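Local structure of AceL NrdHF-1-1 Intein (Metagenome, 6ZGQ) at residues E31-D36 with F42-P47; Y59-A64 with K98-V103; D67-P72 with T144-N149. The protein belongs to the naturally split class 3 inteins, which excise themselves and join their flanking exteins; this splice-inactive variant has its two pieces linked. One frame throughout, in Å; residues are numbered along the deposited sequence.

Contact 1. Residues E31-D36 with F42-P47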
ATOM      1  N   GLU A  31       2.243   6.037 -15.047  1.00  9.02           N
ATOM      2  CA  GLU A  31       2.674   4.637 -15.175  1.00  9.15           C
ATOM      3  C   GLU A  31       3.120   4.138 -13.795  1.00  8.55           C
ATOM      4  O   GLU A  31       4.283   4.342 -13.415  1.00  8.97           O
ATOM      5  CB  GLU A  31       3.814   4.537 -16.195  1.00 10.96           C
ATOM      6  CG  GLU A  31       3.432   5.077 -17.560  1.00 12.30           C
ATOM      7  CD  GLU A  31       4.576   4.999 -18.548  1.00 15.42           C
ATOM      8  OE1 GLU A  31       5.427   5.914 -18.552  1.00 19.06           O
ATOM      9  OE2 GLU A  31       4.617   4.021 -19.317  1.00 20.27           O
ATOM     10  N   VAL A  32       2.206   3.466 -13.093  0.77  7.63           N
ATOM     11  CA  VAL A  32       2.369   3.076 -11.682  0.77  7.56           C
ATOM     12  C   VAL A  32       2.961   1.672 -11.615  0.77  7.73           C
ATOM     13  O   VAL A  32       2.528   0.800 -12.380  0.77  8.20           O
ATOM     14  CB  VAL A  32       0.999   3.110 -10.947  0.77  7.02           C
ATOM     15  CG1 VAL A  32       1.096   2.554  -9.532  0.77  6.98           C
ATOM     16  CG2 VAL A  32       0.442   4.529 -10.923  0.77  7.00           C
ATOM     17  N   LEU A  33       3.932   1.466 -10.717  1.00  7.89           N
ATOM     18  CA  LEU A  33       4.501   0.128 -10.466  1.00  8.56           C
ATOM     19  C   LEU A  33       3.454  -0.700  -9.722  1.00  9.20           C
ATOM     20  O   LEU A  33       3.197  -0.442  -8.533  1.00  8.96           O
ATOM     21  CB  LEU A  33       5.797   0.222  -9.648  1.00  8.54           C
ATOM     22  CG  LEU A  33       6.548  -1.100  -9.445  1.00  8.79           C
ATOM     23  CD1 LEU A  33       6.912  -1.730 -10.781  1.00  8.35           C
ATOM     24  CD2 LEU A  33       7.791  -0.902  -8.593  1.00  8.76           C
ATOM     25  N   GLN A  34       2.825  -1.640 -10.438  1.00  9.90           N
ATOM     26  CA  GLN A  34       1.844  -2.563  -9.860  1.00 10.59           C
ATOM     27  C   GLN A  34       2.548  -3.878  -9.538  1.00 10.82           C
ATOM     28  O   GLN A  34       3.642  -4.128 -10.058  1.00 10.91           O
ATOM     29  CB  GLN A  34       0.633  -2.766 -10.789  1.00 10.90           C
ATOM     30  CG  GLN A  34       0.888  -3.599 -12.035  1.00 11.59           C
ATOM     31  CD  GLN A  34      -0.382  -4.231 -12.557  1.00 12.55           C
ATOM     32  OE1 GLN A  34      -1.455  -3.635 -12.495  1.00 12.18           O
ATOM     33  NE2 GLN A  34      -0.274  -5.453 -13.057  1.00 13.36           N
ATOM     34  N   PHE A  35       1.924  -4.662  -8.655  1.00 11.12           N
ATOM     35  CA  PHE A  35       2.329  -6.022  -8.278  1.00 12.52           C
ATOM     36  C   PHE A  35       1.109  -6.922  -8.519  1.00 15.08           C
ATOM     37  O   PHE A  35       0.044  -6.694  -7.928  1.00 13.39           O
ATOM     38  CB  PHE A  35       2.770  -6.033  -6.808  1.00 12.17           C
ATOM     39  CG  PHE A  35       3.223  -7.377  -6.287  1.00 13.42           C
ATOM     40  CD1 PHE A  35       4.447  -7.911  -6.660  1.00 14.22           C
ATOM     41  CD2 PHE A  35       2.440  -8.082  -5.382  1.00 13.65           C
ATOM     42  CE1 PHE A  35       4.873  -9.130  -6.157  1.00 15.64           C
ATOM     43  CE2 PHE A  35       2.857  -9.302  -4.880  1.00 14.47           C
ATOM     44  CZ  PHE A  35       4.073  -9.830  -5.271  1.00 16.08           C
ATOM     45  N   ASP A  36       1.254  -7.903  -9.415  1.00 14.17           N
ATOM     46  CA  ASP A  36       0.150  -8.811  -9.764  1.00 15.91           C
ATOM     47  C   ASP A  36       0.044  -9.875  -8.665  1.00 16.50           C
ATOM     48  O   ASP A  36       1.015 -10.598  -8.421  1.00 18.68           O
ATOM     49  CB  ASP A  36       0.369  -9.438 -11.143  1.00 17.73           C
ATOM     50  CG  ASP A  36      -0.798 -10.291 -11.574  1.00 22.03           C
ATOM     51  OD1 ASP A  36      -0.894 -11.436 -11.086  1.00 25.05           O
ATOM     52  OD2 ASP A  36      -1.629  -9.802 -12.365  1.00 23.16           O
ATOM     53  N   PHE A  42       6.053  -7.771 -11.160  1.00 13.95           N
ATOM     54  CA  PHE A  42       6.029  -6.302 -11.168  1.00 13.30           C
ATOM     55  C   PHE A  42       5.901  -5.786 -12.613  1.00 13.59           C
ATOM     56  O   PHE A  42       6.523  -6.344 -13.518  1.00 14.65           O
ATOM     57  CB  PHE A  42       7.324  -5.768 -10.533  1.00 13.31           C
ATOM     58  CG  PHE A  42       7.374  -5.894  -9.032  1.00 14.16           C
ATOM     59  CD1 PHE A  42       6.757  -4.948  -8.219  1.00 13.67           C
ATOM     60  CD2 PHE A  42       8.063  -6.938  -8.433  1.00 14.47           C
ATOM     61  CE1 PHE A  42       6.808  -5.056  -6.838  1.00 13.92           C
ATOM     62  CE2 PHE A  42       8.128  -7.043  -7.056  1.00 14.31           C
ATOM     63  CZ  PHE A  42       7.495  -6.107  -6.257  1.00 14.03           C
ATOM     64  N   SER A  43       5.081  -4.755 -12.833  1.00 12.80           N
ATOM     65  CA  SER A  43       4.995  -4.077 -14.141  1.00 12.57           C
ATOM     66  C   SER A  43       4.426  -2.669 -13.958  1.00 11.63           C
ATOM     67  O   SER A  43       3.821  -2.405 -12.913  1.00 11.73           O
ATOM     68  CB  SER A  43       4.136  -4.882 -15.122  1.00 12.50           C
ATOM     69  OG  SER A  43       2.841  -5.140 -14.603  1.00 13.70           O
ATOM     70  N   TYR A  44       4.666  -1.779 -14.931  1.00 11.16           N
ATOM     71  CA  TYR A  44       4.082  -0.428 -14.943  1.00 11.23           C
ATOM     72  C   TYR A  44       2.786  -0.469 -15.780  1.00 11.55           C
ATOM     73  O   TYR A  44       2.792  -0.975 -16.909  1.00 11.93           O
ATOM     74  CB  TYR A  44       5.080   0.625 -15.462  1.00 11.18           C
ATOM     75  CG  TYR A  44       6.363   0.694 -14.664  1.00 11.56           C
ATOM     76  CD1 TYR A  44       6.445   1.450 -13.500  1.00 11.58           C
ATOM     77  CD2 TYR A  44       7.493  -0.009 -15.066  1.00 12.93           C
ATOM     78  CE1 TYR A  44       7.613   1.508 -12.762  1.00 11.95           C
ATOM     79  CE2 TYR A  44       8.670   0.052 -14.338  1.00 12.74           C
ATOM     80  CZ  TYR A  44       8.725   0.812 -13.187  1.00 12.20           C
ATOM     81  OH  TYR A  44       9.884   0.876 -12.454  1.00 13.23           O
ATOM     82  N   THR A  45       1.689   0.024 -15.199  0.99 11.77           N
ATOM     83  CA  THR A  45       0.363   0.084 -15.840  0.99 11.96           C
ATOM     84  C   THR A  45      -0.279   1.427 -15.473  0.99 10.76           C
ATOM     85  O   THR A  45       0.122   2.034 -14.483  0.99  9.57           O
ATOM     86  CB  THR A  45      -0.570  -1.037 -15.326  0.99 12.94           C
ATOM     87  OG1 THR A  45      -0.664  -0.936 -13.902  0.99 13.11           O
ATOM     88  CG2 THR A  45      -0.061  -2.430 -15.701  0.99 12.27           C
ATOM     89  N   ASN A  46      -1.245   1.876 -16.276  1.00 10.26           N
ATOM     90  CA  ASN A  46      -2.032   3.086 -15.980  1.00 10.18           C
ATOM     91  C   ASN A  46      -3.104   2.701 -14.957  1.00 10.30           C
ATOM     92  O   ASN A  46      -3.711   1.633 -15.066  1.00 10.46           O
ATOM     93  CB  ASN A  46      -2.638   3.682 -17.259  1.00 10.58           C
ATOM     94  CG  ASN A  46      -1.581   4.055 -18.275  1.00 10.73           C
ATOM     95  OD1 ASN A  46      -0.891   5.066 -18.138  1.00 11.60           O
ATOM     96  ND2 ASN A  46      -1.431   3.223 -19.290  1.00 12.70           N
ATOM     97  N   PRO A  47      -3.321   3.544 -13.924  1.00  9.44           N
ATOM     98  CA  PRO A  47      -4.495   3.356 -13.065  1.00  9.54           C
ATOM     99  C   PRO A  47      -5.764   3.504 -13.906  1.00  9.93           C
ATOM    100  O   PRO A  47      -5.754   4.295 -14.851  1.00 10.22           O
ATOM    101  CB  PRO A  47      -4.399   4.490 -12.029  1.00  9.10           C
ATOM    102  CG  PRO A  47      -3.039   5.092 -12.179  1.00  8.80           C
ATOM    103  CD  PRO A  47      -2.485   4.683 -13.516  1.00  8.50           C
TER
HETATM  104  O   HOH W   1       2.506  -7.457 -13.103  1.00 77.77           O
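Q34 and S43 exchange a pair of backbone hydrogen bonds, the shorter running from Q34 N to S43 O at 2.8 Å. The return bond, S43 N to Q34 O, is longer at 3.2 Å. At the next hydrogen-bonded pair, V32 N donates to T45 O at 2.9 Å, and T45 N answers to V32 O at 3.0 Å. Between these hydrogen-bonded pairs the CA-H of Y44 points at V32 O.

The side chains of the same four residues share one face of the two strands. With chi1 at 72°, the Q34 chain crosses over S43 toward T45, and its OE1 is bound by the backbone N of G138. T45 OG1, in one of two modelled conformers, donates to Q34 OE1 as well at 3.1 Å, but from above the amide plane, so this bond is the less certain of the two. A water sits 2.8 Å from S43 OG and makes a weak bond with Q34 NE2.

The other face is apolar. L33 lays CD1 over the Y44 ring, 4.0 Å from its centroid, while its CG rests against CD1 of F42. F35 brings CD1 over a face of the F42 ring, 3.6 Å from F42 CZ, with the two ring planes inclined at 51°. M108 touches both L33 and Y44, and I101 and V103 of strand 98-104 meet F35 and F42.

Strands 32-35 and 42-45, successive in the chain, pair antiparallel across a short loop and so form a beta hairpin, with Q34, S43, T45 and V32 on one face and L33, F35, F42 and Y44 on the other. Further backbone bonds from L33 to T15 and V142 join it to the all-beta body expected of an intein.

Contact 2. Residues Y59-A64 with K98-V103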
ATOM      1  N   TYR A  59      -5.364   3.745  10.100  1.00  9.46           N
ATOM      2  CA  TYR A  59      -4.573   2.592  10.584  1.00  8.81           C
ATOM      3  C   TYR A  59      -3.134   2.776  10.099  1.00  8.98           C
ATOM      4  O   TYR A  59      -2.898   2.786   8.876  1.00  9.02           O
ATOM      5  CB  TYR A  59      -5.129   1.265  10.055  1.00  8.47           C
ATOM      6  CG  TYR A  59      -6.304   0.795  10.858  1.00  9.12           C
ATOM      7  CD1 TYR A  59      -7.572   1.311  10.627  1.00  9.08           C
ATOM      8  CD2 TYR A  59      -6.143  -0.128  11.884  1.00  9.49           C
ATOM      9  CE1 TYR A  59      -8.659   0.896  11.373  1.00  9.54           C
ATOM     10  CE2 TYR A  59      -7.225  -0.543  12.642  1.00 10.01           C
ATOM     11  CZ  TYR A  59      -8.478  -0.021  12.386  1.00  9.80           C
ATOM     12  OH  TYR A  59      -9.546  -0.439  13.134  1.00 10.63           O
ATOM     13  N   HIS A  60      -2.221   2.962  11.062  1.00  8.80           N
ATOM     14  CA  HIS A  60      -0.788   3.178  10.828  1.00  8.62           C
ATOM     15  C   HIS A  60      -0.045   1.894  11.188  1.00  9.26           C
ATOM     16  O   HIS A  60       0.041   1.546  12.375  1.00  9.38           O
ATOM     17  CB  HIS A  60      -0.266   4.376  11.645  1.00  8.21           C
ATOM     18  CG  HIS A  60       1.187   4.664  11.430  1.00  8.79           C
ATOM     19  ND1 HIS A  60       1.964   5.304  12.368  1.00  9.37           N
ATOM     20  CD2 HIS A  60       2.007   4.382  10.390  1.00  9.30           C
ATOM     21  CE1 HIS A  60       3.200   5.414  11.913  1.00 10.38           C
ATOM     22  NE2 HIS A  60       3.251   4.867  10.711  1.00 10.47           N
ATOM     23  N   PHE A  61       0.411   1.183  10.147  1.00  9.15           N
ATOM     24  CA  PHE A  61       1.270  -0.009  10.249  1.00  9.43           C
ATOM     25  C   PHE A  61       2.731   0.467  10.208  1.00  9.92           C
ATOM     26  O   PHE A  61       3.078   1.194   9.282  1.00 10.10           O
ATOM     27  CB  PHE A  61       0.993  -0.960   9.071  1.00  9.33           C
ATOM     28  CG  PHE A  61      -0.387  -1.571   9.069  1.00  9.12           C
ATOM     29  CD1 PHE A  61      -1.482  -0.857   8.600  1.00  8.78           C
ATOM     30  CD2 PHE A  61      -0.585  -2.866   9.513  1.00  8.66           C
ATOM     31  CE1 PHE A  61      -2.745  -1.423   8.586  1.00  8.76           C
ATOM     32  CE2 PHE A  61      -1.847  -3.433   9.511  1.00  8.19           C
ATOM     33  CZ  PHE A  61      -2.930  -2.710   9.047  1.00  8.59           C
ATOM     34  N   GLU A  62       3.555   0.092  11.199  1.00  9.98           N
ATOM     35  CA  GLU A  62       4.955   0.555  11.299  1.00 11.08           C
ATOM     36  C   GLU A  62       5.865  -0.525  11.901  1.00 11.29           C
ATOM     37  O   GLU A  62       5.621  -0.992  13.017  1.00 10.03           O
ATOM     38  CB  GLU A  62       5.063   1.845  12.130  1.00 12.43           C
ATOM     39  CG  GLU A  62       6.469   2.452  12.121  1.00 14.68           C
ATOM     40  CD  GLU A  62       6.585   3.795  12.826  1.00 18.44           C
ATOM     41  OE1 GLU A  62       5.682   4.163  13.604  1.00 20.11           O
ATOM     42  OE2 GLU A  62       7.598   4.491  12.602  1.00 21.85           O
ATOM     43  N   GLY A  63       6.912  -0.896  11.162  1.00 12.00           N
ATOM     44  CA  GLY A  63       7.972  -1.771  11.679  1.00 12.54           C
ATOM     45  C   GLY A  63       8.851  -2.319  10.571  1.00 13.94           C
ATOM     46  O   GLY A  63       8.333  -2.633   9.499  1.00 13.96           O
ATOM     47  N   ALA A  64      10.163  -2.372  10.832  1.00 15.15           N
ATOM     48  CA  ALA A  64      11.152  -3.106  10.027  1.00 17.41           C
ATOM     49  C   ALA A  64      11.169  -2.712   8.542  1.00 17.41           C
ATOM     50  O   ALA A  64      11.248  -3.590   7.675  1.00 19.13           O
ATOM     51  CB  ALA A  64      10.924  -4.606  10.184  1.00 20.38           C
ATOM     52  N   LYS A  98       2.189 -14.704   8.418  1.00 14.69           N
ATOM     53  CA  LYS A  98       1.756 -13.648   7.475  1.00 13.17           C
ATOM     54  C   LYS A  98       2.863 -12.601   7.349  1.00 12.18           C
ATOM     55  O   LYS A  98       3.325 -12.083   8.372  1.00 11.55           O
ATOM     56  CB  LYS A  98       0.464 -12.963   7.944  1.00 14.01           C
ATOM     57  CG  LYS A  98      -0.804 -13.803   7.831  1.00 14.70           C
ATOM     58  CD  LYS A  98      -2.008 -13.044   8.362  1.00 15.86           C
ATOM     59  CE  LYS A  98      -3.045 -13.965   8.979  1.00 17.95           C
ATOM     60  NZ  LYS A  98      -3.929 -13.212   9.908  1.00 20.17           N
ATOM     61  N   TYR A  99       3.247 -12.286   6.108  1.00 11.16           N
ATOM     62  CA  TYR A  99       4.408 -11.444   5.788  1.00 10.82           C
ATOM     63  C   TYR A  99       3.996 -10.279   4.901  1.00 10.48           C
ATOM     64  O   TYR A  99       3.352 -10.510   3.876  1.00 10.66           O
ATOM     65  CB  TYR A  99       5.465 -12.281   5.059  1.00 12.19           C
ATOM     66  CG  TYR A  99       5.962 -13.438   5.882  1.00 13.68           C
ATOM     67  CD1 TYR A  99       5.270 -14.644   5.918  1.00 14.12           C
ATOM     68  CD2 TYR A  99       7.111 -13.322   6.643  1.00 14.18           C
ATOM     69  CE1 TYR A  99       5.719 -15.706   6.686  1.00 16.16           C
ATOM     70  CE2 TYR A  99       7.567 -14.373   7.415  1.00 15.46           C
ATOM     71  CZ  TYR A  99       6.873 -15.565   7.433  1.00 16.58           C
ATOM     72  OH  TYR A  99       7.331 -16.608   8.200  1.00 17.44           O
ATOM     73  N   PHE A 100       4.351  -9.050   5.308  1.00  9.50           N
ATOM     74  CA  PHE A 100       4.225  -7.852   4.462  1.00  9.16           C
ATOM     75  C   PHE A 100       5.371  -7.852   3.443  1.00  9.40           C
ATOM     76  O   PHE A 100       6.414  -8.481   3.691  1.00 10.74           O
ATOM     77  CB  PHE A 100       4.216  -6.565   5.304  1.00  8.42           C
ATOM     78  CG  PHE A 100       2.964  -6.378   6.120  1.00  8.52           C
ATOM     79  CD1 PHE A 100       1.723  -6.315   5.504  1.00  8.40           C
ATOM     80  CD2 PHE A 100       3.030  -6.251   7.502  1.00  8.24           C
ATOM     81  CE1 PHE A 100       0.571  -6.130   6.251  1.00  8.38           C
ATOM     82  CE2 PHE A 100       1.882  -6.085   8.256  1.00  8.41           C
ATOM     83  CZ  PHE A 100       0.652  -6.015   7.628  1.00  8.57           C
ATOM     84  N   ILE A 101       5.156  -7.163   2.317  1.00  9.26           N
ATOM     85  CA  ILE A 101       6.020  -7.232   1.128  1.00 10.37           C
ATOM     86  C   ILE A 101       6.752  -5.892   0.949  1.00 10.74           C
ATOM     87  O   ILE A 101       6.107  -4.892   0.612  1.00 10.33           O
ATOM     88  CB  ILE A 101       5.186  -7.582  -0.133  1.00 11.69           C
ATOM     89  CG1 ILE A 101       4.341  -8.845   0.113  1.00 13.78           C
ATOM     90  CG2 ILE A 101       6.085  -7.768  -1.355  1.00 11.37           C
ATOM     91  CD1 ILE A 101       3.291  -9.120  -0.951  1.00 14.39           C
ATOM     92  N   ILE A 102       8.069  -5.893   1.220  1.00 10.80           N
ATOM     93  CA  ILE A 102       8.992  -4.762   1.000  1.00 11.17           C
ATOM     94  C   ILE A 102       9.723  -5.008  -0.331  1.00 11.54           C
ATOM     95  O   ILE A 102      10.048  -6.170  -0.648  1.00 11.68           O
ATOM     96  CB  ILE A 102      10.013  -4.620   2.169  1.00 10.94           C
ATOM     97  CG1 ILE A 102       9.300  -4.311   3.492  1.00 11.18           C
ATOM     98  CG2 ILE A 102      11.052  -3.539   1.884  1.00 10.62           C
ATOM     99  CD1 ILE A 102      10.189  -4.432   4.714  1.00 11.70           C
ATOM    100  N   VAL A 103       9.935  -3.926  -1.089  1.00 12.17           N
ATOM    101  CA  VAL A 103      10.630  -3.925  -2.384  1.00 11.80           C
ATOM    102  C   VAL A 103      11.937  -3.139  -2.190  1.00 13.42           C
ATOM    103  O   VAL A 103      11.888  -1.916  -2.037  1.00 14.03           O
ATOM    104  CB  VAL A 103       9.752  -3.271  -3.483  1.00 10.78           C
ATOM    105  CG1 VAL A 103      10.325  -3.511  -4.876  1.00 10.49           C
ATOM    106  CG2 VAL A 103       8.314  -3.777  -3.401  1.00 10.49           C
TER
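F61 and F100 supply the aromatic part of this contact, reaching toward each other from strands 57-63 and 98-104. F100 CZ meets the CD2 and CE2 atoms of F61, coming to 3.9 Å from F61 CD2, with F61 CE2 only slightly farther off. The ring centroids lie 5.8 Å apart and the planes are turned by 76°, an oblique encounter. In both residues CG stands opposite the carbonyl carbon (chi1 -66° for F61, -70° for F100), which sends the rings across the gap between the backbones. Around them, F66 stacks on F100 and also touches F61, while M76 and V118 pack against both rings.

The second meeting is aliphatic against polar. I102 stretches its CD1 methyl to A64 O, 3.3 Å away, a close approach of an apolar methyl to a carbonyl oxygen. Beyond G63, where strand 57-63 ends, A64 adopts a left-handed backbone conformation.

No hydrogen bond passes between the two segments, and even the nearest CA pair, A64 and I102, is 9.4 Å apart. Strands 57-63 and 98-104 belong to separate sheets, which here meet through side chains and, at A64, a backbone oxygen. The contact is mainly apolar and lacks direct hydrogen bonds, so it is likely to depend on burial of the two rings.

Contact 3. Residues D67-P72 with T144-N149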
ATOM      1  N   ASP A  67       6.062   0.944   6.430  1.00 10.81           N
ATOM      2  CA  ASP A  67       5.204   2.018   6.972  1.00 10.44           C
ATOM      3  C   ASP A  67       4.090   2.320   5.973  1.00  9.61           C
ATOM      4  O   ASP A  67       4.389   2.736   4.849  1.00  9.69           O
ATOM      5  CB  ASP A  67       6.008   3.295   7.258  1.00 11.78           C
ATOM      6  CG  ASP A  67       5.273   4.268   8.180  1.00 12.64           C
ATOM      7  OD1 ASP A  67       4.196   4.772   7.795  1.00 14.31           O
ATOM      8  OD2 ASP A  67       5.772   4.512   9.294  1.00 14.02           O
ATOM      9  N   GLN A  68       2.836   2.084   6.383  1.00  9.02           N
ATOM     10  CA  GLN A  68       1.636   2.436   5.605  1.00  8.79           C
ATOM     11  C   GLN A  68       0.621   3.120   6.540  1.00  8.71           C
ATOM     12  O   GLN A  68       0.457   2.694   7.692  1.00  8.48           O
ATOM     13  CB  GLN A  68       1.047   1.192   4.923  1.00  8.37           C
ATOM     14  CG  GLN A  68       2.007   0.588   3.904  1.00  9.10           C
ATOM     15  CD  GLN A  68       1.394  -0.480   3.025  1.00 10.26           C
ATOM     16  OE1 GLN A  68       0.209  -0.808   3.129  1.00 10.16           O
ATOM     17  NE2 GLN A  68       2.214  -1.033   2.141  1.00  9.80           N
ATOM     18  N   LYS A  69       0.013   4.203   6.041  1.00  8.94           N
ATOM     19  CA  LYS A  69      -1.032   4.966   6.729  1.00  9.84           C
ATOM     20  C   LYS A  69      -2.271   4.895   5.823  1.00  9.56           C
ATOM     21  O   LYS A  69      -2.284   5.491   4.738  1.00 10.65           O
ATOM     22  CB  LYS A  69      -0.546   6.404   6.989  1.00 10.81           C
ATOM     23  CG  LYS A  69       0.686   6.464   7.892  1.00 11.45           C
ATOM     24  CD  LYS A  69       1.144   7.885   8.185  1.00 13.97           C
ATOM     25  CE  LYS A  69       2.504   7.916   8.867  1.00 14.96           C
ATOM     26  NZ  LYS A  69       3.621   7.829   7.886  1.00 18.48           N
ATOM     27  N   VAL A  70      -3.268   4.120   6.254  1.00  8.98           N
ATOM     28  CA  VAL A  70      -4.375   3.689   5.397  1.00  9.16           C
ATOM     29  C   VAL A  70      -5.730   3.894   6.107  1.00  9.16           C
ATOM     30  O   VAL A  70      -5.767   4.021   7.344  1.00  8.79           O
ATOM     31  CB  VAL A  70      -4.157   2.209   4.979  1.00  9.01           C
ATOM     32  CG1 VAL A  70      -2.735   1.999   4.463  1.00  8.98           C
ATOM     33  CG2 VAL A  70      -4.428   1.249   6.132  1.00  9.34           C
ATOM     34  N   SER A  71      -6.811   3.945   5.322  0.53  9.25           N
ATOM     35  CA  SER A  71      -8.188   3.998   5.842  0.53  9.41           C
ATOM     36  C   SER A  71      -8.571   2.639   6.438  0.53  9.75           C
ATOM     37  O   SER A  71      -7.958   1.629   6.107  0.53 10.13           O
ATOM     38  CB  SER A  71      -9.164   4.384   4.728  0.53  9.42           C
ATOM     39  OG  SER A  71      -8.796   5.622   4.150  0.53  9.55           O
ATOM     40  N   PRO A  72      -9.585   2.599   7.326  1.00  9.97           N
ATOM     41  CA  PRO A  72     -10.029   1.333   7.925  1.00 10.19           C
ATOM     42  C   PRO A  72     -10.285   0.172   6.944  1.00 11.25           C
ATOM     43  O   PRO A  72      -9.923  -0.962   7.266  1.00 10.93           O
ATOM     44  CB  PRO A  72     -11.328   1.722   8.636  1.00  9.67           C
ATOM     45  CG  PRO A  72     -11.131   3.159   8.993  1.00 10.18           C
ATOM     46  CD  PRO A  72     -10.344   3.748   7.853  1.00  9.81           C
ATOM     47  N   THR A 144       6.058   4.385  -1.527  1.00  8.49           N
ATOM     48  CA  THR A 144       7.312   4.772  -0.855  1.00  8.84           C
ATOM     49  C   THR A 144       6.965   5.653   0.356  1.00  9.47           C
ATOM     50  O   THR A 144       6.224   6.632   0.199  1.00  9.62           O
ATOM     51  CB  THR A 144       8.205   5.539  -1.837  1.00  8.93           C
ATOM     52  OG1 THR A 144       8.214   4.811  -3.066  1.00  9.07           O
ATOM     53  CG2 THR A 144       9.630   5.715  -1.302  1.00  8.72           C
ATOM     54  N   ASP A 145       7.481   5.289   1.532  0.84  9.64           N
ATOM     55  CA  ASP A 145       7.253   6.027   2.784  0.84 10.16           C
ATOM     56  C   ASP A 145       8.257   7.184   2.898  0.84 11.07           C
ATOM     57  O   ASP A 145       9.072   7.368   1.985  0.84 10.57           O
ATOM     58  CB  ASP A 145       7.293   5.075   3.996  0.84 11.03           C
ATOM     59  CG  ASP A 145       8.672   4.457   4.257  0.84 11.05           C
ATOM     60  OD1 ASP A 145       9.705   5.061   3.885  0.84 11.00           O
ATOM     61  OD2 ASP A 145       8.700   3.374   4.875  0.84 11.53           O
ATOM     62  N   GLU A 146       8.167   7.945   3.995  1.00 12.14           N
ATOM     63  CA  GLU A 146       9.016   9.127   4.273  1.00 13.65           C
ATOM     64  C   GLU A 146      10.512   8.786   4.376  1.00 13.48           C
ATOM     65  O   GLU A 146      11.341   9.691   4.252  1.00 14.40           O
ATOM     66  CB  GLU A 146       8.558   9.804   5.582  1.00 16.23           C
ATOM     67  CG  GLU A 146       7.120  10.328   5.568  1.00 20.57           C
ATOM     68  CD  GLU A 146       6.086   9.416   6.234  1.00 23.41           C
ATOM     69  OE1 GLU A 146       6.440   8.635   7.145  1.00 27.49           O
ATOM     70  OE2 GLU A 146       4.896   9.498   5.849  1.00 28.63           O
ATOM     71  N   HIS A 147      10.838   7.506   4.611  1.00 14.66           N
ATOM     72  CA  HIS A 147      12.213   7.013   4.790  1.00 15.85           C
ATOM     73  C   HIS A 147      12.746   6.270   3.550  1.00 13.55           C
ATOM     74  O   HIS A 147      13.759   5.568   3.646  1.00 15.76           O
ATOM     75  CB  HIS A 147      12.282   6.107   6.028  1.00 17.07           C
ATOM     76  CG  HIS A 147      11.888   6.799   7.289  1.00 21.41           C
ATOM     77  ND1 HIS A 147      11.052   6.229   8.222  1.00 25.28           N
ATOM     78  CD2 HIS A 147      12.202   8.029   7.760  1.00 22.01           C
ATOM     79  CE1 HIS A 147      10.879   7.073   9.224  1.00 27.93           C
ATOM     80  NE2 HIS A 147      11.566   8.173   8.967  1.00 24.55           N
ATOM     81  N   GLY A 148      12.068   6.432   2.408  1.00 10.91           N
ATOM     82  CA  GLY A 148      12.514   5.888   1.126  1.00 10.50           C
ATOM     83  C   GLY A 148      12.243   4.403   0.953  1.00 10.66           C
ATOM     84  O   GLY A 148      12.660   3.849  -0.045  1.00 10.43           O
ATOM     85  N   ASN A 149      11.538   3.768   1.900  1.00 10.63           N
ATOM     86  CA  ASN A 149      11.240   2.322   1.851  1.00 10.57           C
ATOM     87  C   ASN A 149      10.006   2.086   0.986  1.00 10.48           C
ATOM     88  O   ASN A 149       9.006   2.798   1.154  1.00 12.07           O
ATOM     89  CB  ASN A 149      10.988   1.739   3.250  1.00 11.11           C
ATOM     90  CG  ASN A 149      12.123   1.997   4.217  1.00 11.50           C
ATOM     91  OD1 ASN A 149      11.919   2.587   5.279  1.00 14.92           O
ATOM     92  ND2 ASN A 149      13.322   1.562   3.859  1.00 10.48           N
TER
HETATM   93  O   HOH W   2       7.375   1.229   4.073  1.00 13.06           O
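K69 NZ is gripped from two sides, by E146 across the contact and by D67 on its own strand, in a salt-bridge network of three residues. Its stronger salt bridge goes to E146 OE2 at 2.9 Å, taken on the syn lone pair; E146 OE1, at 3.0 Å, accepts a weak second bond. The salt bridge to D67 OD1 spans 3.1 Å from K69 NZ and meets that oxygen from above the carboxylate plane, 41° out of it. The lysine and the glutamate approach from opposite directions, and a bend at the last torsion of K69 (chi4 84°) turns the ammonium group between the acids. Placed there, it would probably offset the like charges of D67 OD1 and E146 OE1, which come to 4.5 Å. An alanine in place of K69 is likely to leave these two carboxylates facing each other without a shared cation and E146 free to swing into solvent.

E146 is carried by a type I turn, D145 to G148, at the tip of the hairpin joining strands 140-144 and 150-154. In the D145 conformer described here, OD1 accepts from H147 N at 2.8 Å, an Asx turn, and from N149 N at 3.0 Å, the two donors lying on opposite faces of the carboxylate.

The other oxygen of D67, OD2, is bound by H60 NE2 of the adjoining strand, so both ends of that carboxylate are held. Nearer the backbone, D67 CB packs 3.6 Å from D145 OD2 in this conformer. A water accepts from D67 N at 2.7 Å and probably donates to D145 OD2 in that same conformer.

In the fold
From the N terminus, contact 1 comes first and closes a local loop of five residues, finished before the others open. Contacts 2 and 3 then cross: residues 59-64 and 67-72 follow each other in the chain, contact 2 closes at 98-103 and contact 3 only at 144-149. Their first segments are neighbours in one antiparallel sheet, paired through the backbone, so contact 2 ties that sheet to strand 98-104 and contact 3 ties it to the hairpin tip after strand 140-144. Contact 1 touches contact 2 through F42 on V103 and F35 on I101, whereas its nearest atoms stay about 8 Å from those of contact 3.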